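Local coordinates for protein beta-lactamase (Burkholderia cenocepacia, PDB 5E2G) that is a class C beta-lactamase that probably hydrolyses beta-lactam antibiotics to substituted beta-amino acids, at residues Met164-Asp167 against Phe168-Met172; Ala191-Met194 against Ala195-Ala198. One frame throughout, in Å; residues are numbered along the deposited sequence.

Contact 1 (Met164-Asp167 against Phe168-Met172)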
HETATM    1  N   MSE A 164      14.984   4.935  13.616  1.00 20.53           N
HETATM    2  CA  MSE A 164      14.428   6.227  14.013  1.00 17.72           C
HETATM    3  C   MSE A 164      14.222   6.377  15.519  1.00 17.20           C
HETATM    4  O   MSE A 164      13.697   7.388  15.973  1.00 18.51           O
HETATM    5  CB  MSE A 164      13.109   6.469  13.289  1.00 18.54           C
HETATM    6  CG  MSE A 164      13.275   6.539  11.783  1.00 21.28           C
HETATM    7 SE   MSE A 164      11.634   7.028  10.875  0.73 28.02          SE
HETATM    8  CE  MSE A 164      11.774   8.973  11.057  1.00 21.08           C
ATOM      9  N   HIS A 165      14.641   5.371  16.286  1.00 17.45           N
ATOM     10  CA  HIS A 165      14.613   5.430  17.746  1.00 15.99           C
ATOM     11  C   HIS A 165      13.194   5.649  18.259  1.00 19.13           C
ATOM     12  O   HIS A 165      12.949   6.501  19.119  1.00 18.60           O
ATOM     13  CB  HIS A 165      15.544   6.522  18.269  1.00 16.14           C
ATOM     14  CG  HIS A 165      16.844   6.590  17.544  1.00 25.34           C
ATOM     15  ND1 HIS A 165      17.837   5.652  17.716  1.00 26.89           N
ATOM     16  CD2 HIS A 165      17.308   7.472  16.627  1.00 26.37           C
ATOM     17  CE1 HIS A 165      18.865   5.959  16.943  1.00 29.54           C
ATOM     18  NE2 HIS A 165      18.567   7.059  16.273  1.00 30.44           N
ATOM     19  N   GLN A 166      12.250   4.872  17.729  1.00 16.13           N
ATOM     20  CA  GLN A 166      10.874   5.021  18.174  1.00 16.47           C
ATOM     21  C   GLN A 166      10.109   3.718  17.970  1.00 16.61           C
ATOM     22  O   GLN A 166      10.519   2.839  17.205  1.00 16.30           O
ATOM     23  CB  GLN A 166      10.193   6.191  17.454  1.00 16.04           C
ATOM     24  CG  GLN A 166       8.792   6.533  17.960  1.00 16.50           C
ATOM     25  CD  GLN A 166       8.739   6.816  19.457  1.00 17.40           C
ATOM     26  OE1 GLN A 166       8.464   5.933  20.268  1.00 18.01           O
ATOM     27  NE2 GLN A 166       8.978   8.061  19.821  1.00 22.77           N
ATOM     28  N   ASP A 167       9.026   3.597  18.740  1.00 17.22           N
ATOM     29  CA  ASP A 167       7.961   2.628  18.519  1.00 17.40           C
ATOM     30  C   ASP A 167       7.382   2.785  17.117  1.00 16.62           C
ATOM     31  O   ASP A 167       7.197   3.903  16.631  1.00 16.20           O
ATOM     32  CB  ASP A 167       6.893   2.861  19.600  1.00 21.10           C
ATOM     33  CG  ASP A 167       5.656   2.000  19.436  1.00 20.39           C
ATOM     34  OD1 ASP A 167       5.720   0.783  19.720  1.00 19.89           O
ATOM     35  OD2 ASP A 167       4.596   2.564  19.084  1.00 18.39           O
ATOM     36  N   PHE A 168       7.099   1.661  16.451  1.00 16.51           N
ATOM     37  CA  PHE A 168       6.615   1.742  15.072  1.00 18.68           C
ATOM     38  C   PHE A 168       5.267   2.462  14.984  1.00 20.34           C
ATOM     39  O   PHE A 168       5.120   3.440  14.237  1.00 17.99           O
ATOM     40  CB  PHE A 168       6.503   0.355  14.435  1.00 15.84           C
ATOM     41  CG  PHE A 168       5.898   0.402  13.063  1.00 15.91           C
ATOM     42  CD1 PHE A 168       6.671   0.762  11.970  1.00 17.53           C
ATOM     43  CD2 PHE A 168       4.544   0.162  12.874  1.00 18.45           C
ATOM     44  CE1 PHE A 168       6.114   0.849  10.694  1.00 16.38           C
ATOM     45  CE2 PHE A 168       3.981   0.248  11.612  1.00 16.67           C
ATOM     46  CZ  PHE A 168       4.770   0.599  10.520  1.00 15.76           C
ATOM     47  N   ALA A 169       4.255   1.970  15.716  1.00 16.52           N
ATOM     48  CA  ALA A 169       2.914   2.553  15.622  1.00 16.66           C
ATOM     49  C   ALA A 169       2.909   4.032  15.990  1.00 17.15           C
ATOM     50  O   ALA A 169       2.141   4.814  15.413  1.00 16.65           O
ATOM     51  CB  ALA A 169       1.931   1.779  16.506  1.00 17.54           C
ATOM     52  N   THR A 170       3.769   4.432  16.933  1.00 18.21           N
ATOM     53  CA  THR A 170       3.909   5.841  17.298  1.00 17.11           C
ATOM     54  C   THR A 170       4.440   6.668  16.133  1.00 16.32           C
ATOM     55  O   THR A 170       3.979   7.786  15.893  1.00 21.51           O
ATOM     56  CB  THR A 170       4.834   5.956  18.511  1.00 17.62           C
ATOM     57  OG1 THR A 170       4.268   5.226  19.604  1.00 18.50           O
ATOM     58  CG2 THR A 170       5.034   7.408  18.912  1.00 17.83           C
ATOM     59  N   LEU A 171       5.419   6.141  15.403  1.00 17.04           N
ATOM     60  CA  LEU A 171       5.954   6.850  14.245  1.00 17.75           C
ATOM     61  C   LEU A 171       4.889   7.071  13.181  1.00 16.41           C
ATOM     62  O   LEU A 171       4.905   8.085  12.484  1.00 16.52           O
ATOM     63  CB  LEU A 171       7.123   6.074  13.650  1.00 17.20           C
ATOM     64  CG  LEU A 171       8.467   6.123  14.377  1.00 16.83           C
ATOM     65  CD1 LEU A 171       9.392   5.038  13.861  1.00 14.43           C
ATOM     66  CD2 LEU A 171       9.089   7.497  14.214  1.00 14.95           C
HETATM   67  N   MSE A 172       3.961   6.139  13.038  1.00 20.64           N
HETATM   68  CA  MSE A 172       2.931   6.269  12.026  1.00 21.02           C
HETATM   69  C   MSE A 172       1.861   7.283  12.447  1.00 18.55           C
HETATM   70  O   MSE A 172       1.473   8.148  11.666  1.00 19.25           O
HETATM   71  CB  MSE A 172       2.308   4.907  11.753  1.00 14.73           C
HETATM   72  CG  MSE A 172       3.300   3.887  11.234  1.00 18.23           C
HETATM   73 SE   MSE A 172       3.927   4.217   9.406  0.89 25.10          SE
HETATM   74  CE  MSE A 172       2.514   3.278   8.454  1.00 20.01           C
TER
HETATM   75  O   HOH W   1       4.447  -0.293  17.458  1.00 19.64           O
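D167 caps the start of helix 168-180, bonding to T170 in its first turn, a local contact just after the short turn that follows helix 150-164. The D167 carboxylate is swung anti to its own backbone N (chi1 175°), which carries it over the first turn. There D167 OD2 accepts twice, from T170 N at 3.0 Å and from T170 OG1 at 2.7 Å, both donors lying on its anti side and tilted out of the carboxylate plane. D167 OD1 accepts from a water that in turn accepts from A169 N; both served amides lack the usual i-4 helical acceptor. L171 N donates to D167 O at 3.1 Å, starting the helical bonding. Aspartate suits this place because its short acid spans the cap and its charge probably favours the helix N terminus. D167 N donates to Q166 OE1 at 2.8 Å, while Q166 CB rests 3.5 Å from L171 CG. Q166 crosses the T170 side chain at about a right angle, its CD 3.8 Å from T170 CG2. M164, a selenomethionine, lays its CB 4.0 Å from L171 CD1; branched leucine fills the angle between turn and helix. Thus a Schellman motif at H165, with positive phi, closes helix 150-164, and an aspartate N-cap opens helix 168-180.

Contact 2 (Ala191-Met194 against Ala195-Ala198); sequences AARM and ADYA
The Y197 ring receives M194, a selenomethionine, at its rim: SE of M194 lies 5.3 Å from the Y197 ring centroid and 81° off the normal, a Met-aromatic contact at the edge. The methyl carbon M194 CE comes obliquely to Y197 CD2 at 3.6 Å. Bends at chi2 and chi3 fold the flexible selenoether chain back alongside the tyrosine. The side chains of R193 and D196 lie side by side, pointing the same way, their end-group planes 40° apart. D196 OD2 touches R193 CD at 3.5 Å but stays 4.5 Å from R193 NE, too far and too far out of plane for a salt bridge. The guanidinium has weak bonds instead, NH1 to A192 O and NE to Y186 OH. Three i to i+3 backbone bonds tighten the turn: M194 N to A191 O, D196 N to R193 O at 2.9 Å and Y197 N to M194 O at 3.3 Å. A water links A191 O to A195 N. Beyond the segments, Y197 OH is hydrogen-bonded to R223 and E59, and R209 makes a cation-pi contact with the ring. The chemistry implies a turn held by backbone bonds and by the well-gripped Y197 side chain, with R193 and D196 probably adding a weak attraction.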
ATOM      1  N   ALA A 191     -10.765   3.799  20.812  1.00 30.05           N
ATOM      2  CA  ALA A 191     -12.088   3.419  21.300  1.00 29.33           C
ATOM      3  C   ALA A 191     -13.165   4.333  20.741  1.00 30.87           C
ATOM      4  O   ALA A 191     -14.193   3.861  20.247  1.00 33.68           O
ATOM      5  CB  ALA A 191     -12.115   3.433  22.824  1.00 29.97           C
ATOM      6  N   ALA A 192     -12.939   5.647  20.786  1.00 30.98           N
ATOM      7  CA  ALA A 192     -13.916   6.577  20.229  1.00 33.97           C
ATOM      8  C   ALA A 192     -14.157   6.367  18.737  1.00 30.50           C
ATOM      9  O   ALA A 192     -15.131   6.914  18.202  1.00 31.83           O
ATOM     10  CB  ALA A 192     -13.474   8.018  20.491  1.00 35.91           C
ATOM     11  N   ARG A 193     -13.318   5.582  18.059  1.00 28.67           N
ATOM     12  CA  ARG A 193     -13.417   5.367  16.623  1.00 27.79           C
ATOM     13  C   ARG A 193     -13.886   3.972  16.241  1.00 27.10           C
ATOM     14  O   ARG A 193     -14.057   3.709  15.047  1.00 27.73           O
ATOM     15  CB  ARG A 193     -12.067   5.623  15.951  1.00 28.74           C
ATOM     16  CG  ARG A 193     -11.534   7.014  16.135  1.00 28.73           C
ATOM     17  CD  ARG A 193     -12.335   8.017  15.354  1.00 32.43           C
ATOM     18  NE  ARG A 193     -11.839   9.359  15.610  1.00 40.77           N
ATOM     19  CZ  ARG A 193     -12.218  10.097  16.644  1.00 49.82           C
ATOM     20  NH1 ARG A 193     -13.104   9.615  17.504  1.00 52.87           N
ATOM     21  NH2 ARG A 193     -11.719  11.313  16.816  1.00 55.26           N
HETATM   22  N   MSE A 194     -14.074   3.065  17.196  1.00 27.42           N
HETATM   23  CA  MSE A 194     -14.485   1.712  16.831  1.00 27.00           C
HETATM   24  C   MSE A 194     -15.830   1.744  16.110  1.00 29.34           C
HETATM   25  O   MSE A 194     -16.136   0.860  15.313  1.00 31.88           O
HETATM   26  CB  MSE A 194     -14.567   0.799  18.052  1.00 26.48           C
HETATM   27  CG  MSE A 194     -13.246   0.202  18.510  1.00 31.95           C
HETATM   28 SE   MSE A 194     -12.228  -0.741  17.115  0.72 39.63          SE
HETATM   29  CE  MSE A 194     -13.632  -1.807  16.273  1.00 41.39           C
ATOM     30  N   ALA A 195     -16.621   2.785  16.382  1.00 29.14           N
ATOM     31  CA  ALA A 195     -17.924   2.930  15.743  1.00 31.04           C
ATOM     32  C   ALA A 195     -17.819   3.237  14.258  1.00 26.69           C
ATOM     33  O   ALA A 195     -18.780   2.994  13.523  1.00 27.88           O
ATOM     34  CB  ALA A 195     -18.732   4.030  16.434  1.00 32.80           C
ATOM     35  N   ASP A 196     -16.689   3.775  13.807  1.00 24.80           N
ATOM     36  CA  ASP A 196     -16.468   4.090  12.400  1.00 24.65           C
ATOM     37  C   ASP A 196     -15.956   2.906  11.588  1.00 25.91           C
ATOM     38  O   ASP A 196     -15.921   2.994  10.358  1.00 25.33           O
ATOM     39  CB  ASP A 196     -15.464   5.245  12.266  1.00 26.88           C
ATOM     40  CG  ASP A 196     -15.915   6.512  12.975  1.00 32.87           C
ATOM     41  OD1 ASP A 196     -17.128   6.660  13.240  1.00 38.91           O
ATOM     42  OD2 ASP A 196     -15.050   7.372  13.249  1.00 32.54           O
ATOM     43  N   TYR A 197     -15.573   1.811  12.243  1.00 27.58           N
ATOM     44  CA  TYR A 197     -14.828   0.718  11.624  1.00 26.96           C
ATOM     45  C   TYR A 197     -15.804  -0.199  10.899  1.00 27.88           C
ATOM     46  O   TYR A 197     -16.600  -0.893  11.535  1.00 31.83           O
ATOM     47  CB  TYR A 197     -14.045  -0.018  12.709  1.00 22.16           C
ATOM     48  CG  TYR A 197     -12.950  -0.971  12.272  1.00 24.30           C
ATOM     49  CD1 TYR A 197     -12.909  -1.506  10.992  1.00 26.01           C
ATOM     50  CD2 TYR A 197     -11.958  -1.353  13.171  1.00 24.85           C
ATOM     51  CE1 TYR A 197     -11.908  -2.394  10.617  1.00 25.16           C
ATOM     52  CE2 TYR A 197     -10.959  -2.232  12.807  1.00 23.65           C
ATOM     53  CZ  TYR A 197     -10.937  -2.751  11.531  1.00 23.23           C
ATOM     54  OH  TYR A 197      -9.940  -3.627  11.175  1.00 23.73           O
ATOM     55  N   ALA A 198     -15.740  -0.210   9.569  1.00 26.90           N
ATOM     56  CA  ALA A 198     -16.637  -1.042   8.785  1.00 21.69           C
ATOM     57  C   ALA A 198     -16.390  -2.520   9.075  1.00 25.29           C
ATOM     58  O   ALA A 198     -15.343  -2.913   9.593  1.00 24.60           O
ATOM     59  CB  ALA A 198     -16.464  -0.761   7.294  1.00 23.40           C
TER
HETATM   60  O   HOH W   2     -16.499   4.228  18.980  1.00 50.87           O

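Going along the chain from the N terminus, contact 1 comes first, joining the end of helix 150-164 to the start of helix 168-180. The chain then runs through that helix into the loop before strand 200-201, where contact 2 closes a turn of its own. The two are in series, neither nested nor crossing, with centres 23 Å apart and nearest atoms about 14 Å apart. Contact 1 sits against helices 64-77 and 216-220, M164 reaching L71 and F168 reaching P218, whereas contact 2 is a surface turn tied to L57 and R209. A169 and M172 touch I187, so helix 168-180 also packs on the loop leading to contact 2.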